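Local coordinates for DNR protein (PDB 2Z69) that probably senses nitric oxide through this sensor domain and, as a CRP-type regulator, probably binds DNA to control transcription in Pseudomonas aeruginosa, at residues Ser35-Leu40 and Gln110-Ser115; Gln15-Phe20 and Arg84-Glu89; Ile66-Pro71 and Tyr99-Gln104. All blocks are in the same frame, centred on the assembly; numbering follows the deposited sequence.

Contact 1. Residues Ser35-Leu40 and Gln110-Ser115; sequences SDLVNL and QLFRFS
Four backbone hydrogen bonds tie segments 35-40 and 110-115 as neighbouring antiparallel strands. Asp-36 faces Arg-113 and Val-38 faces Leu-111 in hydrogen-bonded pairs; Leu-37 with Phe-112 and Asn-39 with Gln-110 are the non-hydrogen-bonded pairs between and beyond them. The bond from Arg-113 N to Asp-36 O, 2.9 Å, is nearly straight at 172°.

A salt bridge lies over the Asp-36/Arg-113 pair. Arg-113 NE donates to Asp-36 OD2 at 3.0 Å, in the guanidinium plane and onto the anti lone pair of the carboxylate; the second donor, NH2, reaches the same oxygen only weakly. The arginine chain bends at its third torsion (chi3 56°), which folds the guanidinium back over the neighbouring strand. There Val-38 CG2 packs on one guanidinium face, 3.5 Å from Arg-113 NH1. On the sheet face of Leu-37 and Phe-112, the Asn-39 and Gln-110 side chains run alongside each other, and Gln-110 NE2 donates to Asn-39 OD1 at 2.7 Å with amide planes 44° apart.

Apolar contacts occur on both faces: on that of Asp-36 and Arg-113, Leu-111 CD1 meets Val-38 CG1 at 3.8 Å and Leu-40 CD1 at 3.6 Å; on the other, Leu-37 CD1 approaches Phe-112 CE2.

Strand 36-40 is an outermost strand of its four-stranded sheet, and strand 109-115 separates it from strand 55-59. Phe-112 and Phe-114 pack against Leu-32 and Leu-31 of helix 25-33, and Ser-115 OG caps Ala-118 N at the start of helix 116-123.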
loop_
_atom_site.group_PDB
_atom_site.type_symbol
_atom_site.label_atom_id
_atom_site.label_comp_id
_atom_site.label_asym_id
_atom_site.label_seq_id
_atom_site.Cartn_x
_atom_site.Cartn_y
_atom_site.Cartn_z
ATOM N N SER B 35 -1.374 -24.222 -2.792
ATOM C CA SER B 35 -1.382 -24.213 -1.328
ATOM C C SER B 35 -1.019 -25.581 -0.715
ATOM O O SER B 35 -1.061 -26.589 -1.389
ATOM C CB SER B 35 -2.730 -23.707 -0.788
ATOM O OG SER B 35 -3.735 -24.692 -0.891
ATOM N N ASP B 36 -0.647 -25.580 0.561
ATOM C CA ASP B 36 -0.431 -26.788 1.353
ATOM C C ASP B 36 -1.496 -26.864 2.439
ATOM O O ASP B 36 -1.842 -25.868 3.044
ATOM C CB ASP B 36 0.925 -26.724 2.065
ATOM C CG ASP B 36 2.093 -26.626 1.100
ATOM O OD1 ASP B 36 2.083 -27.358 0.082
ATOM O OD2 ASP B 36 3.031 -25.838 1.385
ATOM N N LEU B 37 -1.985 -28.059 2.713
ATOM C CA LEU B 37 -2.806 -28.289 3.882
ATOM C C LEU B 37 -1.916 -28.542 5.109
ATOM O O LEU B 37 -0.936 -29.328 5.043
ATOM C CB LEU B 37 -3.681 -29.506 3.636
ATOM C CG LEU B 37 -4.690 -29.772 4.733
ATOM C CD1 LEU B 37 -5.713 -28.672 4.753
ATOM C CD2 LEU B 37 -5.316 -31.156 4.457
ATOM N N VAL B 38 -2.247 -27.875 6.216
ATOM C CA VAL B 38 -1.371 -27.891 7.383
ATOM C C VAL B 38 -2.195 -28.342 8.557
ATOM O O VAL B 38 -3.264 -27.782 8.831
ATOM C CB VAL B 38 -0.745 -26.481 7.688
ATOM C CG1 VAL B 38 0.111 -26.526 8.976
ATOM C CG2 VAL B 38 0.069 -25.977 6.503
ATOM N N ASN B 39 -1.686 -29.349 9.255
ATOM C CA ASN B 39 -2.399 -29.931 10.382
ATOM C C ASN B 39 -1.620 -29.734 11.676
ATOM O O ASN B 39 -0.437 -30.115 11.733
ATOM C CB ASN B 39 -2.565 -31.418 10.142
ATOM C CG ASN B 39 -3.390 -31.721 8.920
ATOM O OD1 ASN B 39 -4.543 -31.332 8.835
ATOM N ND2 ASN B 39 -2.827 -32.509 8.002
ATOM N N LEU B 40 -2.276 -29.240 12.739
ATOM C CA LEU B 40 -1.496 -28.924 13.961
ATOM C C LEU B 40 -2.142 -29.348 15.242
ATOM O O LEU B 40 -3.324 -29.169 15.400
ATOM C CB LEU B 40 -1.226 -27.411 14.056
ATOM C CG LEU B 40 -0.325 -26.703 13.029
ATOM C CD1 LEU B 40 -0.425 -25.207 13.272
ATOM C CD2 LEU B 40 1.153 -27.184 13.024
ATOM N N GLN B 110 -6.434 -26.670 11.737
ATOM C CA GLN B 110 -6.127 -27.025 10.375
ATOM C C GLN B 110 -6.071 -25.750 9.548
ATOM O O GLN B 110 -6.918 -24.871 9.696
ATOM C CB GLN B 110 -7.169 -28.017 9.798
ATOM C CG GLN B 110 -6.725 -28.586 8.470
ATOM C CD GLN B 110 -7.608 -29.706 7.956
ATOM O OE1 GLN B 110 -8.789 -29.505 7.733
ATOM N NE2 GLN B 110 -7.030 -30.888 7.753
ATOM N N LEU B 111 -5.084 -25.666 8.660
ATOM C CA LEU B 111 -4.874 -24.449 7.868
ATOM C C LEU B 111 -4.593 -24.733 6.418
ATOM O O LEU B 111 -4.231 -25.860 6.077
ATOM C CB LEU B 111 -3.716 -23.603 8.427
ATOM C CG LEU B 111 -3.733 -23.421 9.945
ATOM C CD1 LEU B 111 -2.561 -24.241 10.510
ATOM C CD2 LEU B 111 -3.549 -21.992 10.324
ATOM N N PHE B 112 -4.775 -23.698 5.584
ATOM C CA PHE B 112 -4.221 -23.617 4.246
ATOM C C PHE B 112 -3.027 -22.701 4.333
ATOM O O PHE B 112 -3.147 -21.617 4.888
ATOM C CB PHE B 112 -5.232 -22.973 3.303
ATOM C CG PHE B 112 -6.333 -23.888 2.868
ATOM C CD1 PHE B 112 -7.648 -23.439 2.856
ATOM C CD2 PHE B 112 -6.055 -25.190 2.444
ATOM C CE1 PHE B 112 -8.695 -24.262 2.432
ATOM C CE2 PHE B 112 -7.092 -26.034 2.006
ATOM C CZ PHE B 112 -8.420 -25.564 1.994
ATOM N N ARG B 113 -1.877 -23.123 3.820
ATOM C CA ARG B 113 -0.691 -22.264 3.736
ATOM C C ARG B 113 -0.579 -21.786 2.307
ATOM O O ARG B 113 -0.350 -22.601 1.405
ATOM C CB ARG B 113 0.573 -23.053 4.049
ATOM C CG ARG B 113 1.861 -22.395 3.566
ATOM C CD ARG B 113 3.145 -22.973 4.242
ATOM N NE ARG B 113 3.207 -24.406 4.047
ATOM C CZ ARG B 113 3.304 -25.325 5.001
ATOM N NH1 ARG B 113 3.405 -25.002 6.289
ATOM N NH2 ARG B 113 3.330 -26.592 4.640
ATOM N N PHE B 114 -0.734 -20.487 2.081
ATOM C CA PHE B 114 -0.609 -19.940 0.734
ATOM C C PHE B 114 0.749 -19.289 0.550
ATOM O O PHE B 114 1.202 -18.556 1.412
ATOM C CB PHE B 114 -1.679 -18.899 0.512
ATOM C CG PHE B 114 -3.068 -19.428 0.589
ATOM C CD1 PHE B 114 -3.838 -19.233 1.719
ATOM C CD2 PHE B 114 -3.622 -20.098 -0.470
ATOM C CE1 PHE B 114 -5.132 -19.689 1.780
ATOM C CE2 PHE B 114 -4.918 -20.565 -0.400
ATOM C CZ PHE B 114 -5.665 -20.356 0.731
ATOM N N SER B 115 1.403 -19.556 -0.572
ATOM C CA SER B 115 2.648 -18.898 -0.934
ATOM C C SER B 115 2.442 -17.402 -1.187
ATOM O O SER B 115 1.505 -17.002 -1.911
ATOM C CB SER B 115 3.181 -19.552 -2.217
ATOM O OG SER B 115 4.264 -18.837 -2.747
#

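Contact 2. Residues Gln15-Phe20 and Arg84-Glu89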
loop_
_atom_site.group_PDB
_atom_site.type_symbol
_atom_site.label_atom_id
_atom_site.label_comp_id
_atom_site.label_asym_id
_atom_site.label_seq_id
_atom_site.Cartn_x
_atom_site.Cartn_y
_atom_site.Cartn_z
ATOM N N GLN B 15 -14.015 -17.761 -0.824
ATOM C CA GLN B 15 -14.485 -16.664 -1.653
ATOM C C GLN B 15 -15.171 -15.588 -0.803
ATOM O O GLN B 15 -15.266 -14.431 -1.210
ATOM C CB GLN B 15 -15.396 -17.181 -2.788
ATOM C CG GLN B 15 -15.607 -16.191 -3.921
ATOM C CD GLN B 15 -14.399 -16.045 -4.857
ATOM O OE1 GLN B 15 -14.228 -16.826 -5.801
ATOM N NE2 GLN B 15 -13.587 -15.012 -4.627
ATOM N N SER B 16 -15.623 -15.960 0.392
ATOM C CA SER B 16 -16.290 -15.002 1.292
ATOM C C SER B 16 -15.307 -13.997 1.888
ATOM O O SER B 16 -15.653 -12.842 2.148
ATOM C CB SER B 16 -17.040 -15.730 2.416
ATOM O OG SER B 16 -16.224 -16.714 3.023
ATOM N N HIS B 17 -14.083 -14.447 2.088
ATOM C CA HIS B 17 -13.056 -13.672 2.745
ATOM C C HIS B 17 -12.458 -12.577 1.850
ATOM O O HIS B 17 -12.077 -12.851 0.711
ATOM C CB HIS B 17 -11.949 -14.623 3.209
ATOM C CG HIS B 17 -10.958 -13.977 4.117
ATOM N ND1 HIS B 17 -9.991 -13.113 3.660
ATOM C CD2 HIS B 17 -10.803 -14.044 5.457
ATOM C CE1 HIS B 17 -9.277 -12.673 4.681
ATOM N NE2 HIS B 17 -9.743 -13.232 5.783
ATOM N N HIS B 18 -12.336 -11.359 2.381
ATOM C CA HIS B 18 -11.871 -10.188 1.603
ATOM C C HIS B 18 -10.536 -10.338 0.848
ATOM O O HIS B 18 -10.299 -9.597 -0.109
ATOM C CB HIS B 18 -11.808 -8.923 2.475
ATOM C CG HIS B 18 -10.773 -8.986 3.556
ATOM N ND1 HIS B 18 -9.442 -8.695 3.334
ATOM C CD2 HIS B 18 -10.866 -9.341 4.863
ATOM C CE1 HIS B 18 -8.763 -8.865 4.458
ATOM N NE2 HIS B 18 -9.607 -9.241 5.403
ATOM N N LEU B 19 -9.664 -11.267 1.266
ATOM C CA LEU B 19 -8.359 -11.437 0.583
ATOM C C LEU B 19 -8.445 -12.209 -0.731
ATOM O O LEU B 19 -7.538 -12.123 -1.583
ATOM C CB LEU B 19 -7.320 -12.095 1.507
ATOM C CG LEU B 19 -6.633 -11.145 2.488
ATOM C CD1 LEU B 19 -5.513 -11.832 3.230
ATOM C CD2 LEU B 19 -6.125 -9.879 1.793
ATOM N N PHE B 20 -9.536 -12.961 -0.878
ATOM C CA PHE B 20 -9.729 -13.879 -1.990
ATOM C C PHE B 20 -10.977 -13.514 -2.774
ATOM O O PHE B 20 -11.164 -13.993 -3.883
ATOM C CB PHE B 20 -9.824 -15.339 -1.498
ATOM C CG PHE B 20 -8.743 -15.726 -0.538
ATOM C CD1 PHE B 20 -8.950 -15.640 0.837
ATOM C CD2 PHE B 20 -7.510 -16.141 -1.000
ATOM C CE1 PHE B 20 -7.932 -15.995 1.744
ATOM C CE2 PHE B 20 -6.494 -16.468 -0.112
ATOM C CZ PHE B 20 -6.713 -16.406 1.263
ATOM N N ARG B 84 -11.743 -19.390 10.110
ATOM C CA ARG B 84 -12.226 -18.666 8.916
ATOM C C ARG B 84 -11.640 -17.231 8.807
ATOM O O ARG B 84 -12.281 -16.317 8.281
ATOM C CB ARG B 84 -13.752 -18.684 8.838
ATOM C CG ARG B 84 -14.365 -20.097 8.810
ATOM C CD ARG B 84 -15.901 -20.072 8.504
ATOM N NE ARG B 84 -16.691 -19.475 9.590
ATOM C CZ ARG B 84 -16.958 -20.066 10.758
ATOM N NH1 ARG B 84 -16.513 -21.293 11.033
ATOM N NH2 ARG B 84 -17.667 -19.422 11.671
ATOM N N ASN B 85 -10.419 -17.059 9.325
ATOM C CA ASN B 85 -9.686 -15.805 9.217
ATOM C C ASN B 85 -8.290 -16.080 8.772
ATOM O O ASN B 85 -7.854 -17.206 8.873
ATOM C CB ASN B 85 -9.609 -15.120 10.558
ATOM C CG ASN B 85 -10.866 -14.427 10.889
ATOM O OD1 ASN B 85 -11.130 -13.356 10.376
ATOM N ND2 ASN B 85 -11.673 -15.034 11.738
ATOM N N THR B 86 -7.623 -15.054 8.242
ATOM C CA THR B 86 -6.259 -15.185 7.704
ATOM C C THR B 86 -5.329 -14.531 8.676
ATOM O O THR B 86 -5.761 -13.764 9.503
ATOM C CB THR B 86 -6.061 -14.506 6.311
ATOM O OG1 THR B 86 -6.549 -13.146 6.353
ATOM C CG2 THR B 86 -6.805 -15.296 5.215
ATOM N N PHE B 87 -4.047 -14.863 8.576
ATOM C CA PHE B 87 -3.027 -14.190 9.330
ATOM C C PHE B 87 -1.699 -14.236 8.589
ATOM O O PHE B 87 -1.493 -15.080 7.719
ATOM C CB PHE B 87 -2.928 -14.746 10.781
ATOM C CG PHE B 87 -2.579 -16.227 10.879
ATOM C CD1 PHE B 87 -3.589 -17.201 10.936
ATOM C CD2 PHE B 87 -1.260 -16.620 11.025
ATOM C CE1 PHE B 87 -3.269 -18.540 11.097
ATOM C CE2 PHE B 87 -0.921 -17.942 11.183
ATOM C CZ PHE B 87 -1.908 -18.909 11.215
ATOM N N ALA B 88 -0.816 -13.297 8.921
ATOM C CA ALA B 88 0.507 -13.192 8.296
ATOM C C ALA B 88 0.538 -12.612 6.865
ATOM O O ALA B 88 1.606 -12.554 6.252
ATOM C CB ALA B 88 1.269 -14.569 8.374
ATOM N N GLU B 89 -0.599 -12.146 6.348
ATOM C CA GLU B 89 -0.638 -11.611 4.976
ATOM C C GLU B 89 0.121 -10.280 4.870
ATOM O O GLU B 89 0.633 -9.932 3.810
ATOM C CB GLU B 89 -2.074 -11.425 4.491
ATOM C CG GLU B 89 -2.892 -10.427 5.306
ATOM C CD GLU B 89 -3.758 -11.092 6.378
ATOM O OE1 GLU B 89 -3.375 -12.156 6.885
ATOM O OE2 GLU B 89 -4.821 -10.545 6.716
HETATM O O HOH W 1 -9.047 -12.481 8.435
#
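Thr-86 presses its methyl group onto the imidazole of His-17, and these two residues, with Leu-19, carry most of the contact between segments 15-20 and 84-89. Thr-86 CG2 stands 3.9 Å from the centroid of the His-17 ring, 25° off its normal, a CH-pi contact displaced toward the CE1-NE2 side. The same methyl touches the edge of the Phe-20 ring, 3.7 Å from Phe-20 CE1, so it is held between a face and an edge of two rings.

The His-17 ring is fixed from both nitrogens. Leu-19 N donates to His-17 ND1 at 3.0 Å, 18° out of the ring plane, which helps fix the ring's rotation; the backbone bond from Phe-20 N to His-17 O holds the turn. At the other end His-17 NE2 lies 2.8 Å from a water in the ring plane. That water donates to Asn-85 OD1 and accepts from Thr-86 N at 2.9 Å, bridging the loop of His-17 to Asn-85 and Thr-86; Asn-85 ND2 is bonded to Asn-82 O.

Leu-19 enters beside the threonine hydroxyl. Its CD1 rests 3.5 Å from Thr-86 OG1 and 3.6 Å from Glu-89 CG, packing on the aliphatic part of a glutamate whose chain is bent at chi2 (-96°). The bend brings Glu-89 OE2 back to a weak hydrogen bond from Thr-86 OG1; OE2 also receives a weak one from Leu-153 N of the second subunit.

The contact thus seats the loop between helices 6-14 and 25-33 on strand 86-87, an outer strand of its sheet in the beta roll, consistent with the way N-terminal helices pack on the roll in the cyclic nucleotide-binding domain fold.

Contact 3. Residues Ile66-Pro71 and Tyr99-Gln104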
loop_
_atom_site.group_PDB
_atom_site.type_symbol
_atom_site.label_atom_id
_atom_site.label_comp_id
_atom_site.label_asym_id
_atom_site.label_seq_id
_atom_site.Cartn_x
_atom_site.Cartn_y
_atom_site.Cartn_z
ATOM N N ILE B 66 -0.631 -15.196 18.216
ATOM C CA ILE B 66 0.566 -14.625 17.580
ATOM C C ILE B 66 1.266 -13.667 18.556
ATOM O O ILE B 66 0.648 -12.756 19.061
ATOM C CB ILE B 66 0.187 -13.914 16.209
ATOM C CG1 ILE B 66 -0.538 -14.925 15.290
ATOM C CG2 ILE B 66 1.424 -13.269 15.549
ATOM C CD1 ILE B 66 -0.738 -14.470 13.920
ATOM N N TYR B 67 2.555 -13.883 18.810
ATOM C CA TYR B 67 3.297 -13.184 19.871
ATOM C C TYR B 67 4.789 -13.052 19.557
ATOM O O TYR B 67 5.323 -13.853 18.792
ATOM C CB TYR B 67 3.165 -13.934 21.217
ATOM C CG TYR B 67 3.756 -15.353 21.227
ATOM C CD1 TYR B 67 3.009 -16.422 20.790
ATOM C CD2 TYR B 67 5.064 -15.607 21.691
ATOM C CE1 TYR B 67 3.515 -17.716 20.785
ATOM C CE2 TYR B 67 5.580 -16.920 21.702
ATOM C CZ TYR B 67 4.776 -17.963 21.244
ATOM O OH TYR B 67 5.203 -19.269 21.226
ATOM N N ARG B 68 5.466 -12.067 20.152
ATOM C CA ARG B 68 6.930 -12.056 20.152
ATOM C C ARG B 68 7.445 -12.336 21.570
ATOM O O ARG B 68 6.968 -11.735 22.560
ATOM C CB ARG B 68 7.501 -10.702 19.715
ATOM C CG ARG B 68 6.910 -10.080 18.444
ATOM C CD ARG B 68 6.893 -8.551 18.587
ATOM N NE ARG B 68 6.853 -7.827 17.312
ATOM C CZ ARG B 68 7.829 -7.034 16.865
ATOM N NH1 ARG B 68 8.935 -6.850 17.574
ATOM N NH2 ARG B 68 7.707 -6.415 15.702
ATOM N N LEU B 69 8.437 -13.222 21.661
ATOM C CA LEU B 69 9.082 -13.539 22.918
ATOM C C LEU B 69 10.188 -12.540 23.158
ATOM O O LEU B 69 10.971 -12.221 22.256
ATOM C CB LEU B 69 9.620 -14.959 22.896
ATOM N N THR B 70 10.231 -12.020 24.377
ATOM C CA THR B 70 11.173 -10.986 24.736
ATOM C C THR B 70 12.475 -11.623 25.274
ATOM O O THR B 70 12.478 -12.797 25.653
ATOM C CB THR B 70 10.553 -9.986 25.767
ATOM O OG1 THR B 70 10.606 -10.534 27.095
ATOM C CG2 THR B 70 9.094 -9.626 25.372
ATOM N N PRO B 71 13.584 -10.858 25.273
ATOM C CA PRO B 71 14.881 -11.253 25.834
ATOM C C PRO B 71 14.834 -11.802 27.277
ATOM O O PRO B 71 15.816 -12.409 27.757
ATOM C CB PRO B 71 15.677 -9.937 25.823
ATOM C CG PRO B 71 15.078 -9.130 24.737
ATOM C CD PRO B 71 13.633 -9.522 24.648
ATOM N N TYR B 99 9.621 -13.823 9.442
ATOM C CA TYR B 99 8.528 -13.624 10.391
ATOM C C TYR B 99 9.019 -12.818 11.587
ATOM O O TYR B 99 10.031 -13.155 12.192
ATOM C CB TYR B 99 7.934 -14.966 10.869
ATOM C CG TYR B 99 7.170 -15.676 9.771
ATOM C CD1 TYR B 99 5.968 -15.175 9.298
ATOM C CD2 TYR B 99 7.666 -16.852 9.212
ATOM C CE1 TYR B 99 5.273 -15.824 8.253
ATOM C CE2 TYR B 99 7.006 -17.502 8.198
ATOM C CZ TYR B 99 5.806 -16.991 7.722
ATOM O OH TYR B 99 5.147 -17.680 6.699
ATOM N N VAL B 100 8.299 -11.751 11.909
ATOM C CA VAL B 100 8.620 -10.884 13.049
ATOM C C VAL B 100 7.893 -11.312 14.344
ATOM O O VAL B 100 7.937 -10.589 15.334
ATOM C CB VAL B 100 8.197 -9.431 12.726
ATOM C CG1 VAL B 100 9.035 -8.861 11.601
ATOM C CG2 VAL B 100 6.732 -9.412 12.320
ATOM N N ALA B 101 7.196 -12.449 14.316
ATOM C CA ALA B 101 6.498 -13.014 15.481
ATOM C C ALA B 101 6.329 -14.520 15.275
ATOM O O ALA B 101 6.579 -15.013 14.177
ATOM C CB ALA B 101 5.110 -12.358 15.654
ATOM N N THR B 102 5.856 -15.220 16.311
ATOM C CA THR B 102 5.610 -16.673 16.297
ATOM C C THR B 102 4.112 -16.856 16.324
ATOM O O THR B 102 3.417 -16.083 16.959
ATOM C CB THR B 102 6.197 -17.290 17.605
ATOM O OG1 THR B 102 7.617 -17.086 17.629
ATOM C CG2 THR B 102 5.889 -18.739 17.774
ATOM N N ALA B 103 3.622 -17.890 15.652
ATOM C CA ALA B 103 2.183 -18.212 15.616
ATOM C C ALA B 103 2.087 -19.639 16.119
ATOM O O ALA B 103 2.791 -20.519 15.606
ATOM C CB ALA B 103 1.656 -18.123 14.209
ATOM N N GLN B 104 1.238 -19.858 17.125
ATOM C CA GLN B 104 1.129 -21.151 17.805
ATOM C C GLN B 104 -0.327 -21.534 17.918
ATOM O O GLN B 104 -1.152 -20.714 18.302
ATOM C CB GLN B 104 1.734 -21.078 19.225
ATOM C CG GLN B 104 1.849 -22.451 19.956
ATOM C CD GLN B 104 2.551 -22.347 21.323
ATOM O OE1 GLN B 104 3.206 -23.281 21.790
ATOM N NE2 GLN B 104 2.435 -21.221 21.931
HETATM O O HOH W 2 8.227 -14.935 19.084
#
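In the beta roll of the cyclic nucleotide-binding domain fold, strands 63-69 and 102-105 are antiparallel neighbours, paired here through Tyr-67 and Thr-102. Tyr-67 N donates to Thr-102 O at 3.0 Å, and Thr-102 N returns an almost straight bond (177°) to Tyr-67 O. Ile-66 and Ala-103 form the adjoining non-hydrogen-bonded pair, where Ile-66 CG1 lies 4.0 Å from Ala-103 CB and Ile-66 CG2 packs on Ala-101 CB.

On the other face, Tyr-67 CG sits between the backbone N and the carbonyl carbon (chi1 63°), which turns one ring face to Thr-102; Thr-102 CB makes a CH-pi contact over it, 4.2 Å from the centroid, while the CG2 methyl reaches Tyr-67 OH. Arg-68 CG passes Val-100 O, which lies over one face of the guanidinium, and Arg-68 NH2 donates a hydrogen bond to Ile-145 O of the second subunit. Leu-151 of that subunit packs on Ile-66, Val-100 and Ala-101. Thr-102 OG1 accepts from Gln-49 N. One water joins the strands, donating to Tyr-67 O and accepting from Leu-69 N at 3.1 Å and from Thr-102 OG1 at 2.7 Å.

How the contacts relate
Contacts 1 and 3 lie in the two four-stranded sheets of the sensor domain, their centres about 19 Å apart and nearest atoms about 6 Å apart. Strands 102-105 and 109-115 are consecutive in the chain, and contact 3 is nested within the loop closed by contact 1. Contact 2 touches both: Phe-20 CZ meets Phe-114 CE1 at 3.7 Å, and Phe-87, whose side chain starts away from loop 15-20, packs its CE1 on Leu-111 CD2 at 3.5 Å and its CD2 on Ile-66 CD1 at 3.6 Å. Phe-87 therefore bridges the two sheets inside the roll. Contacts 2 and 3 also both reach the second subunit, through its residues 145-153.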